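Local structure of ribonuclease S-3 (Pyrus pyrifolia, 1IQQ) at residues A[3-8]-A[166-171]; A[46-51]-A[89-94]; A[52-57]-A[98-103]; A[58-63]-A[102-107]. The protein cleaves RNA as a pistil ribonuclease of the T2 family and serves gametophytic self-incompatibility, by which the pear rejects its own pollen. One frame throughout, in Å; residues are numbered along the deposited sequence.

Interaction 1: A[3-8]-A[166-171]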
loop_
_atom_site.group_PDB
_atom_site.type_symbol
_atom_site.label_atom_id
_atom_site.label_comp_id
_atom_site.label_asym_id
_atom_site.label_seq_id
_atom_site.Cartn_x
_atom_site.Cartn_y
_atom_site.Cartn_z
ATOM N N TYR A 3 5.060 -2.677 -14.456
ATOM C CA TYR A 3 4.164 -1.620 -13.898
ATOM C C TYR A 3 4.400 -1.567 -12.415
ATOM O O TYR A 3 5.213 -2.356 -11.891
ATOM C CB TYR A 3 2.703 -1.972 -14.212
ATOM C CG TYR A 3 2.069 -3.090 -13.368
ATOM C CD1 TYR A 3 1.218 -2.782 -12.308
ATOM C CD2 TYR A 3 2.304 -4.450 -13.651
ATOM C CE1 TYR A 3 0.634 -3.743 -11.519
ATOM C CE2 TYR A 3 1.668 -5.439 -12.880
ATOM C CZ TYR A 3 0.843 -5.077 -11.787
ATOM O OH TYR A 3 0.334 -6.072 -10.969
ATOM N N PHE A 4 3.782 -0.607 -11.725
ATOM C CA PHE A 4 3.918 -0.533 -10.275
ATOM C C PHE A 4 2.640 -0.805 -9.526
ATOM O O PHE A 4 1.520 -0.412 -9.957
ATOM C CB PHE A 4 4.286 0.908 -9.868
ATOM C CG PHE A 4 5.683 1.287 -10.170
ATOM C CD1 PHE A 4 5.961 2.111 -11.229
ATOM C CD2 PHE A 4 6.704 0.853 -9.341
ATOM C CE1 PHE A 4 7.322 2.543 -11.472
ATOM C CE2 PHE A 4 8.029 1.277 -9.560
ATOM C CZ PHE A 4 8.330 2.102 -10.597
ATOM N N GLN A 5 2.782 -1.442 -8.377
ATOM C CA GLN A 5 1.709 -1.588 -7.405
ATOM C C GLN A 5 2.085 -0.730 -6.218
ATOM O O GLN A 5 3.128 -0.958 -5.581
ATOM C CB GLN A 5 1.598 -3.000 -6.886
ATOM C CG GLN A 5 1.034 -3.961 -7.993
ATOM C CD GLN A 5 0.891 -5.359 -7.454
ATOM O OE1 GLN A 5 -0.116 -5.701 -6.787
ATOM N NE2 GLN A 5 1.902 -6.167 -7.680
ATOM N N PHE A 6 1.250 0.237 -5.848
ATOM C CA PHE A 6 1.482 1.058 -4.641
ATOM C C PHE A 6 0.426 0.653 -3.677
ATOM O O PHE A 6 -0.753 0.999 -3.818
ATOM C CB PHE A 6 1.376 2.541 -5.030
ATOM C CG PHE A 6 1.632 3.520 -3.899
ATOM C CD1 PHE A 6 0.892 4.665 -3.813
ATOM C CD2 PHE A 6 2.639 3.311 -2.976
ATOM C CE1 PHE A 6 1.190 5.638 -2.807
ATOM C CE2 PHE A 6 2.951 4.258 -1.977
ATOM C CZ PHE A 6 2.231 5.428 -1.891
ATOM N N THR A 7 0.835 -0.104 -2.657
ATOM C CA THR A 7 -0.128 -0.697 -1.704
ATOM C C THR A 7 -0.102 0.002 -0.372
ATOM O O THR A 7 1.006 0.260 0.171
ATOM C CB THR A 7 0.249 -2.144 -1.472
ATOM O OG1 THR A 7 0.224 -2.842 -2.737
ATOM C CG2 THR A 7 -0.809 -2.824 -0.543
ATOM N N GLN A 8 -1.266 0.373 0.135
ATOM C CA GLN A 8 -1.406 1.016 1.462
ATOM C C GLN A 8 -2.244 0.083 2.327
ATOM O O GLN A 8 -3.073 -0.708 1.840
ATOM C CB GLN A 8 -2.081 2.377 1.290
ATOM C CG GLN A 8 -1.106 3.373 0.579
ATOM C CD GLN A 8 -1.792 4.681 0.316
ATOM O OE1 GLN A 8 -2.413 5.230 1.202
ATOM N NE2 GLN A 8 -1.620 5.210 -0.921
ATOM N N GLU A 166 -6.218 -3.684 2.844
ATOM C CA GLU A 166 -5.251 -3.011 1.958
ATOM C C GLU A 166 -5.915 -2.528 0.693
ATOM O O GLU A 166 -6.910 -3.146 0.216
ATOM C CB GLU A 166 -4.049 -3.928 1.500
ATOM C CG GLU A 166 -3.220 -4.471 2.623
ATOM C CD GLU A 166 -2.062 -5.304 2.125
ATOM O OE1 GLU A 166 -2.040 -5.823 1.030
ATOM O OE2 GLU A 166 -1.105 -5.477 2.922
ATOM N N ILE A 167 -5.390 -1.417 0.177
ATOM C CA ILE A 167 -5.861 -0.889 -1.128
ATOM C C ILE A 167 -4.617 -0.582 -1.928
ATOM O O ILE A 167 -3.692 0.083 -1.431
ATOM C CB ILE A 167 -6.736 0.348 -0.979
ATOM C CG1 ILE A 167 -8.122 -0.071 -0.454
ATOM C CG2 ILE A 167 -6.937 1.010 -2.371
ATOM C CD1 ILE A 167 -9.114 1.082 -0.137
ATOM N N THR A 168 -4.541 -1.097 -3.170
ATOM C CA THR A 168 -3.426 -0.889 -4.039
ATOM C C THR A 168 -3.842 -0.080 -5.237
ATOM O O THR A 168 -4.887 -0.351 -5.874
ATOM C CB THR A 168 -2.931 -2.255 -4.568
ATOM O OG1 THR A 168 -2.447 -3.026 -3.459
ATOM C CG2 THR A 168 -1.808 -2.079 -5.656
ATOM N N LEU A 169 -3.062 0.955 -5.561
ATOM C CA LEU A 169 -3.239 1.775 -6.763
ATOM C C LEU A 169 -2.133 1.339 -7.719
ATOM O O LEU A 169 -0.962 1.313 -7.331
ATOM C CB LEU A 169 -3.070 3.285 -6.441
ATOM C CG LEU A 169 -3.855 3.728 -5.247
ATOM C CD1 LEU A 169 -3.660 5.239 -5.124
ATOM C CD2 LEU A 169 -5.339 3.459 -5.441
ATOM N N CYS A 170 -2.458 0.984 -8.960
ATOM C CA CYS A 170 -1.460 0.529 -9.922
ATOM C C CYS A 170 -1.159 1.625 -10.928
ATOM O O CYS A 170 -2.039 2.480 -11.241
ATOM C CB CYS A 170 -1.961 -0.729 -10.651
ATOM S SG CYS A 170 -2.107 -2.105 -9.477
ATOM N N SER A 171 0.092 1.667 -11.409
ATOM C CA SER A 171 0.491 2.686 -12.391
ATOM C C SER A 171 1.381 2.101 -13.398
ATOM O O SER A 171 1.848 0.943 -13.228
ATOM C CB SER A 171 1.134 3.893 -11.658
ATOM O OG SER A 171 2.238 3.502 -10.830
HETATM O O HOH W 1 -1.719 -5.690 -4.426
#
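Phe4 to Gln8 pair with Ile167 to Ser171 as antiparallel neighbours in the central sheet of the RNase T2 fold. Six backbone hydrogen bonds close the ladder; Gln8 N to Ile167 O is nearly straight at 174°. The face bearing Phe4, Phe6, Gln8, Ile167 and Leu169 is the tightly packed one. There Phe6 lies against Val106 and Met109 of helix 99-112, while Ile167 and Leu169 meet Ile142 of helix 135-143; large apolar residues suit this buried layer. Gln8, polar yet buried, is satisfied by the backbone of Gln115 and Val117. The other face is more polar, loose and watered at the partly exposed Gln5 but closed up at the buried Thr7 and Thr168. Gln5 crosses Thr168 with its CB 3.7 Å from Thr168 CG2, and sends its NE2 to Ser38, while a water links its OE1 to the Thr168 hydroxyl. At the end of this face Cys170 SG, disulfide-bonded to Cys181, lies at the edge of the Tyr3 ring, 3.8 Å from Tyr3 CE1. An alanine in place of this tyrosine would leave the sulfur without its aromatic neighbour and would probably open a gap beside the disulfide. Thr7 and Thr168 face each other in a non-hydrogen-bonded pair, and both turn OG1 beside their own backbone N (chi1 -59° and -64°), which brings the two hydroxyl oxygens, Thr7 OG1 and Thr168 OG1, to a 2.8 Å hydrogen bond.

Interaction 2: A[46-51]-A[89-94]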
loop_
_atom_site.group_PDB
_atom_site.type_symbol
_atom_site.label_atom_id
_atom_site.label_comp_id
_atom_site.label_asym_id
_atom_site.label_seq_id
_atom_site.Cartn_x
_atom_site.Cartn_y
_atom_site.Cartn_z
ATOM N N SER A 46 12.274 -9.503 -7.929
ATOM C CA SER A 46 12.634 -9.411 -6.514
ATOM C C SER A 46 14.133 -9.436 -6.369
ATOM O O SER A 46 14.834 -10.184 -7.077
ATOM C CB SER A 46 12.039 -10.629 -5.779
ATOM O OG SER A 46 12.315 -10.607 -4.390
ATOM N N LYS A 47 14.656 -8.600 -5.463
ATOM C CA LYS A 47 16.090 -8.564 -5.166
ATOM C C LYS A 47 16.919 -8.445 -6.425
ATOM O O LYS A 47 17.796 -9.267 -6.766
ATOM C CB LYS A 47 16.472 -9.819 -4.385
ATOM C CG LYS A 47 15.671 -9.963 -3.072
ATOM C CD LYS A 47 16.521 -10.015 -1.836
ATOM C CE LYS A 47 15.685 -10.669 -0.726
ATOM N NZ LYS A 47 16.455 -11.027 0.513
ATOM N N CYS A 48 16.677 -7.370 -7.141
ATOM C CA CYS A 48 17.418 -7.122 -8.355
ATOM C C CYS A 48 18.816 -6.572 -7.996
ATOM O O CYS A 48 18.989 -5.886 -6.977
ATOM C CB CYS A 48 16.662 -6.067 -9.192
ATOM S SG CYS A 48 15.052 -6.726 -9.749
ATOM N N PRO A 49 19.815 -6.826 -8.847
ATOM C CA PRO A 49 21.173 -6.317 -8.545
ATOM C C PRO A 49 21.153 -4.795 -8.421
ATOM O O PRO A 49 20.686 -4.072 -9.320
ATOM C CB PRO A 49 22.011 -6.733 -9.746
ATOM C CG PRO A 49 21.234 -7.917 -10.336
ATOM C CD PRO A 49 19.777 -7.489 -10.162
ATOM N N ILE A 50 21.746 -4.294 -7.351
ATOM C CA ILE A 50 21.757 -2.834 -7.141
ATOM C C ILE A 50 22.740 -2.094 -8.036
ATOM O O ILE A 50 23.610 -2.718 -8.657
ATOM C CB ILE A 50 22.096 -2.537 -5.662
ATOM C CG1 ILE A 50 23.519 -3.068 -5.322
ATOM C CG2 ILE A 50 21.103 -3.213 -4.802
ATOM C CD1 ILE A 50 24.143 -2.464 -4.092
ATOM N N LYS A 51 22.571 -0.772 -8.152
ATOM C CA LYS A 51 23.478 0.082 -8.934
ATOM C C LYS A 51 24.199 1.117 -8.093
ATOM O O LYS A 51 25.035 1.843 -8.625
ATOM C CB LYS A 51 22.627 0.870 -9.971
ATOM C CG LYS A 51 22.071 0.070 -11.088
ATOM C CD LYS A 51 21.273 -1.063 -10.572
ATOM C CE LYS A 51 20.064 -1.335 -11.409
ATOM N NZ LYS A 51 20.454 -1.576 -12.781
ATOM N N GLY A 89 12.384 -1.939 -4.193
ATOM C CA GLY A 89 12.883 -0.692 -4.788
ATOM C C GLY A 89 13.986 -0.952 -5.797
ATOM O O GLY A 89 14.080 -0.290 -6.842
ATOM N N SER A 90 14.858 -1.895 -5.459
ATOM C CA SER A 90 16.030 -2.229 -6.320
ATOM C C SER A 90 15.630 -2.690 -7.716
ATOM O O SER A 90 16.461 -2.707 -8.646
ATOM C CB SER A 90 16.852 -3.357 -5.653
ATOM O OG SER A 90 16.051 -4.533 -5.640
ATOM N N CYS A 91 14.377 -3.098 -7.893
ATOM C CA CYS A 91 13.914 -3.572 -9.184
ATOM C C CYS A 91 13.262 -2.512 -10.045
ATOM O O CYS A 91 12.820 -2.784 -11.155
ATOM C CB CYS A 91 12.935 -4.703 -8.993
ATOM S SG CYS A 91 13.735 -6.185 -8.229
ATOM N N GLY A 92 13.271 -1.266 -9.586
ATOM C CA GLY A 92 12.602 -0.275 -10.435
ATOM C C GLY A 92 13.482 0.683 -11.229
ATOM O O GLY A 92 12.943 1.717 -11.651
ATOM N N TYR A 93 14.773 0.380 -11.457
ATOM C CA TYR A 93 15.731 1.268 -12.149
ATOM C C TYR A 93 15.316 1.289 -13.631
ATOM O O TYR A 93 14.781 0.287 -14.162
ATOM C CB TYR A 93 17.204 0.735 -12.037
ATOM C CG TYR A 93 18.400 1.741 -12.278
ATOM C CD1 TYR A 93 18.959 2.571 -11.247
ATOM C CD2 TYR A 93 18.996 1.830 -13.557
ATOM C CE1 TYR A 93 20.078 3.447 -11.523
ATOM C CE2 TYR A 93 20.087 2.693 -13.828
ATOM C CZ TYR A 93 20.634 3.497 -12.824
ATOM O OH TYR A 93 21.731 4.289 -13.221
ATOM N N PRO A 94 15.498 2.454 -14.285
ATOM C CA PRO A 94 16.039 3.670 -13.713
ATOM C C PRO A 94 14.957 4.596 -13.207
ATOM O O PRO A 94 15.290 5.620 -12.685
ATOM C CB PRO A 94 16.829 4.262 -14.899
ATOM C CG PRO A 94 15.907 3.964 -15.963
ATOM C CD PRO A 94 15.486 2.541 -15.756
#
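Lys51 lays its aliphatic chain over one face of the Tyr93 ring, with CG 3.9 Å from the ring centroid and only 9° off the normal, a CH-pi contact. Bends at chi2, chi3 and chi4 curl the chain back across the ring; Lys51 CE reaches 3.6 Å from Tyr93 CB, and Lys51 NZ ends off-centre, 4.3 Å from the Tyr93 centroid, as a cation-pi partner. A long, flexible lysine suits this exposed site because its methylenes cover the ring while its charge stays near the pi electrons. Further in, a disulfide staples the loop before helix 58-67 to the type I turn Gly89 to Gly92, next to helix 77-89, the helix carrying the catalytic Glu84, Lys87 and His88. Cys48 SG and Cys91 SG are 2.1 Å apart with a chi3 of 101°. Beside it Ser90 OG, already bonded to Met86 O, accepts a weak 3.3 Å hydrogen bond from Cys48 N. Ser46 and Ile50 touch helix 77-89 at Lys87 and Met86.

Interaction 3: A[52-57]-A[98-103]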
loop_
_atom_site.group_PDB
_atom_site.type_symbol
_atom_site.label_atom_id
_atom_site.label_comp_id
_atom_site.label_asym_id
_atom_site.label_seq_id
_atom_site.Cartn_x
_atom_site.Cartn_y
_atom_site.Cartn_z
ATOM N N ASN A 52 23.893 1.170 -6.776
ATOM C CA ASN A 52 24.474 2.182 -5.919
ATOM C C ASN A 52 24.138 1.795 -4.464
ATOM O O ASN A 52 23.283 0.918 -4.245
ATOM C CB ASN A 52 23.977 3.626 -6.314
ATOM C CG ASN A 52 22.504 3.685 -6.590
ATOM O OD1 ASN A 52 21.668 3.085 -5.862
ATOM N ND2 ASN A 52 22.163 4.383 -7.649
ATOM N N ILE A 53 24.844 2.391 -3.546
ATOM C CA ILE A 53 24.659 2.145 -2.114
ATOM C C ILE A 53 24.612 3.545 -1.503
ATOM O O ILE A 53 25.516 4.381 -1.705
ATOM C CB ILE A 53 25.837 1.424 -1.543
ATOM C CG1 ILE A 53 25.965 0.081 -2.221
ATOM C CG2 ILE A 53 25.583 1.079 -0.044
ATOM C CD1 ILE A 53 27.123 -0.838 -1.668
ATOM N N ARG A 54 23.530 3.838 -0.793
ATOM C CA ARG A 54 23.297 5.159 -0.224
ATOM C C ARG A 54 22.826 5.092 1.228
ATOM O O ARG A 54 22.223 4.113 1.664
ATOM C CB ARG A 54 22.200 5.883 -1.067
ATOM C CG ARG A 54 22.574 6.058 -2.554
ATOM C CD ARG A 54 23.756 7.087 -2.695
ATOM N NE ARG A 54 24.280 6.982 -4.062
ATOM C CZ ARG A 54 23.696 7.494 -5.148
ATOM N NH1 ARG A 54 22.547 8.190 -5.059
ATOM N NH2 ARG A 54 24.243 7.262 -6.342
ATOM N N LYS A 55 23.054 6.170 1.958
ATOM C CA LYS A 55 22.658 6.280 3.357
ATOM C C LYS A 55 21.435 7.195 3.407
ATOM O O LYS A 55 21.367 8.243 2.711
ATOM C CB LYS A 55 23.816 6.927 4.181
ATOM C CG LYS A 55 25.029 6.064 4.196
ATOM C CD LYS A 55 26.141 6.660 5.088
ATOM C CE LYS A 55 27.447 5.860 4.952
ATOM N NZ LYS A 55 27.795 4.954 6.102
ATOM N N ARG A 56 20.443 6.793 4.199
ATOM C CA ARG A 56 19.281 7.693 4.382
ATOM C C ARG A 56 19.530 8.790 5.432
ATOM O O ARG A 56 20.158 8.551 6.459
ATOM C CB ARG A 56 18.020 6.906 4.852
ATOM C CG ARG A 56 17.531 5.843 3.898
ATOM C CD ARG A 56 16.245 5.186 4.426
ATOM N NE ARG A 56 16.460 4.457 5.668
ATOM C CZ ARG A 56 16.582 3.129 5.786
ATOM N NH1 ARG A 56 16.542 2.287 4.739
ATOM N NH2 ARG A 56 16.673 2.622 7.009
ATOM N N GLU A 57 18.995 10.010 5.170
ATOM C CA GLU A 57 19.107 11.129 6.120
ATOM C C GLU A 57 17.997 11.042 7.137
ATOM O O GLU A 57 16.964 10.379 6.895
ATOM C CB GLU A 57 18.997 12.499 5.426
ATOM C CG GLU A 57 20.167 12.886 4.561
ATOM C CD GLU A 57 21.414 13.072 5.392
ATOM O OE1 GLU A 57 21.350 13.772 6.439
ATOM O OE2 GLU A 57 22.438 12.495 5.004
ATOM N N ASN A 98 17.733 5.123 -6.864
ATOM C CA ASN A 98 18.580 4.695 -5.756
ATOM C C ASN A 98 17.668 4.633 -4.543
ATOM O O ASN A 98 16.480 5.010 -4.611
ATOM C CB ASN A 98 19.696 5.769 -5.573
ATOM C CG ASN A 98 19.153 7.142 -5.165
ATOM O OD1 ASN A 98 18.726 7.378 -4.030
ATOM N ND2 ASN A 98 19.192 8.096 -6.101
ATOM N N GLU A 99 18.211 4.166 -3.427
ATOM C CA GLU A 99 17.397 3.997 -2.221
ATOM C C GLU A 99 16.699 5.248 -1.738
ATOM O O GLU A 99 15.537 5.221 -1.327
ATOM C CB GLU A 99 18.298 3.421 -1.101
ATOM C CG GLU A 99 17.595 3.226 0.230
ATOM C CD GLU A 99 18.465 2.558 1.279
ATOM O OE1 GLU A 99 19.488 1.918 0.956
ATOM O OE2 GLU A 99 18.074 2.661 2.470
ATOM N N ASN A 100 17.419 6.351 -1.680
ATOM C CA ASN A 100 16.782 7.591 -1.223
ATOM C C ASN A 100 15.660 8.014 -2.226
ATOM O O ASN A 100 14.536 8.414 -1.799
ATOM C CB ASN A 100 17.846 8.718 -1.099
ATOM C CG ASN A 100 18.666 8.558 0.139
ATOM O OD1 ASN A 100 18.121 8.399 1.240
ATOM N ND2 ASN A 100 19.995 8.591 -0.017
ATOM N N HIS A 101 15.926 7.900 -3.530
ATOM C CA HIS A 101 14.941 8.262 -4.529
ATOM C C HIS A 101 13.713 7.378 -4.429
ATOM O O HIS A 101 12.594 7.838 -4.645
ATOM C CB HIS A 101 15.603 8.191 -5.935
ATOM C CG HIS A 101 14.685 8.562 -7.065
ATOM N ND1 HIS A 101 14.000 9.765 -7.129
ATOM C CD2 HIS A 101 14.410 7.898 -8.191
ATOM C CE1 HIS A 101 13.332 9.816 -8.281
ATOM N NE2 HIS A 101 13.573 8.701 -8.941
ATOM N N TYR A 102 13.918 6.113 -4.092
ATOM C CA TYR A 102 12.773 5.214 -3.912
ATOM C C TYR A 102 11.828 5.716 -2.815
ATOM O O TYR A 102 10.591 5.819 -3.030
ATOM C CB TYR A 102 13.303 3.825 -3.489
ATOM C CG TYR A 102 12.277 2.782 -3.215
ATOM C CD1 TYR A 102 11.297 2.458 -4.191
ATOM C CD2 TYR A 102 12.290 2.045 -1.993
ATOM C CE1 TYR A 102 10.345 1.417 -3.974
ATOM C CE2 TYR A 102 11.378 1.042 -1.771
ATOM C CZ TYR A 102 10.390 0.708 -2.754
ATOM O OH TYR A 102 9.489 -0.302 -2.552
ATOM N N PHE A 103 12.351 6.054 -1.662
ATOM C CA PHE A 103 11.516 6.515 -0.590
ATOM C C PHE A 103 10.981 7.913 -0.871
ATOM O O PHE A 103 9.852 8.210 -0.501
ATOM C CB PHE A 103 12.331 6.428 0.703
ATOM C CG PHE A 103 12.552 5.014 1.166
ATOM C CD1 PHE A 103 11.482 4.155 1.475
ATOM C CD2 PHE A 103 13.866 4.499 1.271
ATOM C CE1 PHE A 103 11.751 2.838 1.841
ATOM C CE2 PHE A 103 14.113 3.191 1.651
ATOM C CZ PHE A 103 13.049 2.350 1.928
HETATM O O HOH W 2 20.888 3.304 -3.261
HETATM O O HOH W 3 21.422 1.981 -0.810
HETATM O O HOH W 4 21.140 9.265 -2.673
HETATM O O HOH W 5 18.025 10.861 2.556
#
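Asn100 spans the contact with both ends of its amide. Its ND2 donates to Lys55 O at 3.1 Å, a straight bond (165°) in the amide's own plane, although it meets the carbonyl from above; its OD1 accepts from a water held by Glu57 N. Asparagine suits the place because one short group supplies the extended chain with a donor directly and an acceptor through a water. Glu99 has CG anti to its backbone N (chi1 178°), and its extended chain divides the carboxylate between two tasks: OE1 accepts a hydrogen bond from the water that Arg54 N donates to, and OE2 forms a salt bridge to Arg56 NH1 at 2.8 Å. The guanidinium and carboxylate planes stand 54° apart, and the hydrogen bond within that bridge is bent and weak. Arg56 also pairs with Glu61 and Asp82, and NH2 reaches Asn78 O, so the guanidinium is gripped by several acceptors, while Arg56 CD rests 4.0 Å from Phe103 CD2. Another water joins Arg54 NH1 to Asn100 ND2. Asn52 crosses Asn98 at about a right angle, its OD1 receiving a water that also accepts from Glu99 N and its ND2 bonding Asp97 O. Asn98 OD1 accepts from His101 N at 2.9 Å. This makes Asn98 a classic asparagine N-cap of helix 99-112, whose first turn is tied by side chains and waters to the loop leading into helix 58-67.

Interaction 4: A[58-63]-A[102-107]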
loop_
_atom_site.group_PDB
_atom_site.type_symbol
_atom_site.label_atom_id
_atom_site.label_comp_id
_atom_site.label_asym_id
_atom_site.label_seq_id
_atom_site.Cartn_x
_atom_site.Cartn_y
_atom_site.Cartn_z
ATOM N N LYS A 58 18.181 11.683 8.281
ATOM C CA LYS A 58 17.213 11.610 9.345
ATOM C C LYS A 58 15.898 12.201 8.880
ATOM O O LYS A 58 14.846 11.692 9.271
ATOM C CB LYS A 58 17.718 12.383 10.607
ATOM C CG LYS A 58 18.970 11.829 11.290
ATOM C CD LYS A 58 18.665 10.665 12.220
ATOM C CE LYS A 58 19.960 10.116 12.789
ATOM N NZ LYS A 58 20.787 9.557 11.677
ATOM N N LEU A 59 15.921 13.310 8.139
ATOM C CA LEU A 59 14.671 13.938 7.730
ATOM C C LEU A 59 13.843 12.975 6.901
ATOM O O LEU A 59 12.629 12.928 7.082
ATOM C CB LEU A 59 14.910 15.231 6.919
ATOM C CG LEU A 59 13.641 15.888 6.338
ATOM C CD1 LEU A 59 12.728 16.399 7.440
ATOM C CD2 LEU A 59 14.069 17.018 5.373
ATOM N N LEU A 60 14.493 12.201 6.030
ATOM C CA LEU A 60 13.741 11.210 5.182
ATOM C C LEU A 60 13.161 10.218 6.124
ATOM O O LEU A 60 11.958 9.834 5.983
ATOM C CB LEU A 60 14.698 10.501 4.204
ATOM C CG LEU A 60 14.045 9.345 3.413
ATOM C CD1 LEU A 60 12.922 9.890 2.548
ATOM C CD2 LEU A 60 15.103 8.790 2.453
ATOM N N GLU A 61 13.947 9.695 7.080
ATOM C CA GLU A 61 13.408 8.716 8.004
ATOM C C GLU A 61 12.260 9.222 8.850
ATOM O O GLU A 61 11.343 8.469 9.181
ATOM C CB GLU A 61 14.538 8.106 8.861
ATOM C CG GLU A 61 15.401 7.185 7.968
ATOM C CD GLU A 61 16.681 6.699 8.621
ATOM O OE1 GLU A 61 17.076 7.246 9.719
ATOM O OE2 GLU A 61 17.281 5.760 8.008
ATOM N N HIS A 62 12.302 10.517 9.200
ATOM C CA HIS A 62 11.230 11.082 9.999
ATOM C C HIS A 62 9.917 11.080 9.199
ATOM O O HIS A 62 8.843 10.869 9.735
ATOM C CB HIS A 62 11.648 12.519 10.293
ATOM C CG HIS A 62 10.650 13.311 11.067
ATOM N ND1 HIS A 62 9.676 14.141 10.649
ATOM C CD2 HIS A 62 10.576 13.287 12.445
ATOM C CE1 HIS A 62 9.010 14.590 11.767
ATOM N NE2 HIS A 62 9.575 14.066 12.840
ATOM N N GLN A 63 10.013 11.336 7.904
ATOM C CA GLN A 63 8.789 11.314 7.066
ATOM C C GLN A 63 8.314 9.894 6.937
ATOM O O GLN A 63 7.111 9.665 7.013
ATOM C CB GLN A 63 9.071 11.868 5.694
ATOM C CG GLN A 63 9.410 13.406 5.687
ATOM C CD GLN A 63 9.985 13.785 4.339
ATOM O OE1 GLN A 63 9.291 14.098 3.371
ATOM N NE2 GLN A 63 11.293 13.723 4.256
ATOM N N TYR A 102 13.918 6.113 -4.092
ATOM C CA TYR A 102 12.773 5.214 -3.912
ATOM C C TYR A 102 11.828 5.716 -2.815
ATOM O O TYR A 102 10.591 5.819 -3.030
ATOM C CB TYR A 102 13.303 3.825 -3.489
ATOM C CG TYR A 102 12.277 2.782 -3.215
ATOM C CD1 TYR A 102 11.297 2.458 -4.191
ATOM C CD2 TYR A 102 12.290 2.045 -1.993
ATOM C CE1 TYR A 102 10.345 1.417 -3.974
ATOM C CE2 TYR A 102 11.378 1.042 -1.771
ATOM C CZ TYR A 102 10.390 0.708 -2.754
ATOM O OH TYR A 102 9.489 -0.302 -2.552
ATOM N N PHE A 103 12.351 6.054 -1.662
ATOM C CA PHE A 103 11.516 6.515 -0.590
ATOM C C PHE A 103 10.981 7.913 -0.871
ATOM O O PHE A 103 9.852 8.210 -0.501
ATOM C CB PHE A 103 12.331 6.428 0.703
ATOM C CG PHE A 103 12.552 5.014 1.166
ATOM C CD1 PHE A 103 11.482 4.155 1.475
ATOM C CD2 PHE A 103 13.866 4.499 1.271
ATOM C CE1 PHE A 103 11.751 2.838 1.841
ATOM C CE2 PHE A 103 14.113 3.191 1.651
ATOM C CZ PHE A 103 13.049 2.350 1.928
ATOM N N GLU A 104 11.794 8.771 -1.489
ATOM C CA GLU A 104 11.262 10.111 -1.850
ATOM C C GLU A 104 10.141 9.963 -2.855
ATOM O O GLU A 104 9.182 10.736 -2.822
ATOM C CB GLU A 104 12.402 10.953 -2.452
ATOM C CG GLU A 104 13.428 11.377 -1.423
ATOM C CD GLU A 104 14.777 11.759 -2.033
ATOM O OE1 GLU A 104 14.920 11.750 -3.289
ATOM O OE2 GLU A 104 15.701 12.051 -1.208
ATOM N N THR A 105 10.229 8.982 -3.749
ATOM C CA THR A 105 9.174 8.750 -4.746
ATOM C C THR A 105 7.878 8.322 -4.046
ATOM O O THR A 105 6.788 8.792 -4.392
ATOM C CB THR A 105 9.594 7.671 -5.702
ATOM O OG1 THR A 105 10.696 8.184 -6.502
ATOM C CG2 THR A 105 8.397 7.286 -6.632
ATOM N N VAL A 106 7.969 7.425 -3.048
ATOM C CA VAL A 106 6.756 7.047 -2.274
ATOM C C VAL A 106 6.124 8.217 -1.564
ATOM O O VAL A 106 4.907 8.362 -1.547
ATOM C CB VAL A 106 7.147 5.961 -1.258
ATOM C CG1 VAL A 106 6.041 5.709 -0.247
ATOM C CG2 VAL A 106 7.395 4.637 -2.044
ATOM N N ILE A 107 6.948 9.075 -0.960
ATOM C CA ILE A 107 6.431 10.272 -0.245
ATOM C C ILE A 107 5.758 11.210 -1.250
ATOM O O ILE A 107 4.637 11.734 -0.953
ATOM C CB ILE A 107 7.630 10.982 0.466
ATOM C CG1 ILE A 107 8.134 10.133 1.657
ATOM C CG2 ILE A 107 7.213 12.440 0.905
ATOM C CD1 ILE A 107 9.577 10.482 2.171
#
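Leu60 and Gln63 of helix 58-67 meet Phe103 and Ile107 of helix 99-112 in a small, partly buried helix-to-helix contact in the alpha-helical part of the RNase T2 fold. The short segments run in roughly the same sense, at 43°, and their axes come no closer than 10.7 Å, so long side chains must bridge the distance without any hydrogen bond across. Leu60 does so with CG anti to its backbone N (chi1 173°): its CD1 meets Ile107 CD1 at 3.4 Å, tighter than usual for two methyls, and both its methyls rest against Phe103 CB at 4.0 Å. Leucine and isoleucine fit because their branched ends can meet between axes this far apart. Toward the rim, Gln63 crosses Ile107 at about a right angle, OE1 standing 3.6 Å from Ile107 CG2 and CB 3.8 Å from Ile107 CD1. Its NE2 folds back to donate to Leu59 O at 3.2 Å, from the face opposite that used by Gln63 N, which pins the amide along its own helix. A glycine in place of Gln63 would probably uncover this flank of Ile107 and leave Leu59 O with one donor fewer. Ile107 also touches Leu64 and Ile67 of helix 58-67; Phe103 turns its ring to Trp68 and, edge-to-face, to Trp81 of helix 77-89, and Val106 packs on Val32 and Leu35 of strand 30-38.

In the fold
From the N terminus, strand 3-10, which also pairs with strand 30-38, meets residues 166-171 in interaction 1, closing a loop of 157 residues in which the other three contacts are nested. Within it, the chain from 46 to 63 meets the chain from 89 to 107 in the same order, so interaction 2 crosses interactions 3 and 4. Segments 52-57 and 58-63 both end on helix 99-112, where interactions 3 and 4 share Tyr102 and Phe103; the Arg56 to Glu61 salt bridge also joins them. Gly89 packs on Tyr102, linking interaction 2 to this helix, and Val106 against Phe6 ties the helical part to the sheet of interaction 1.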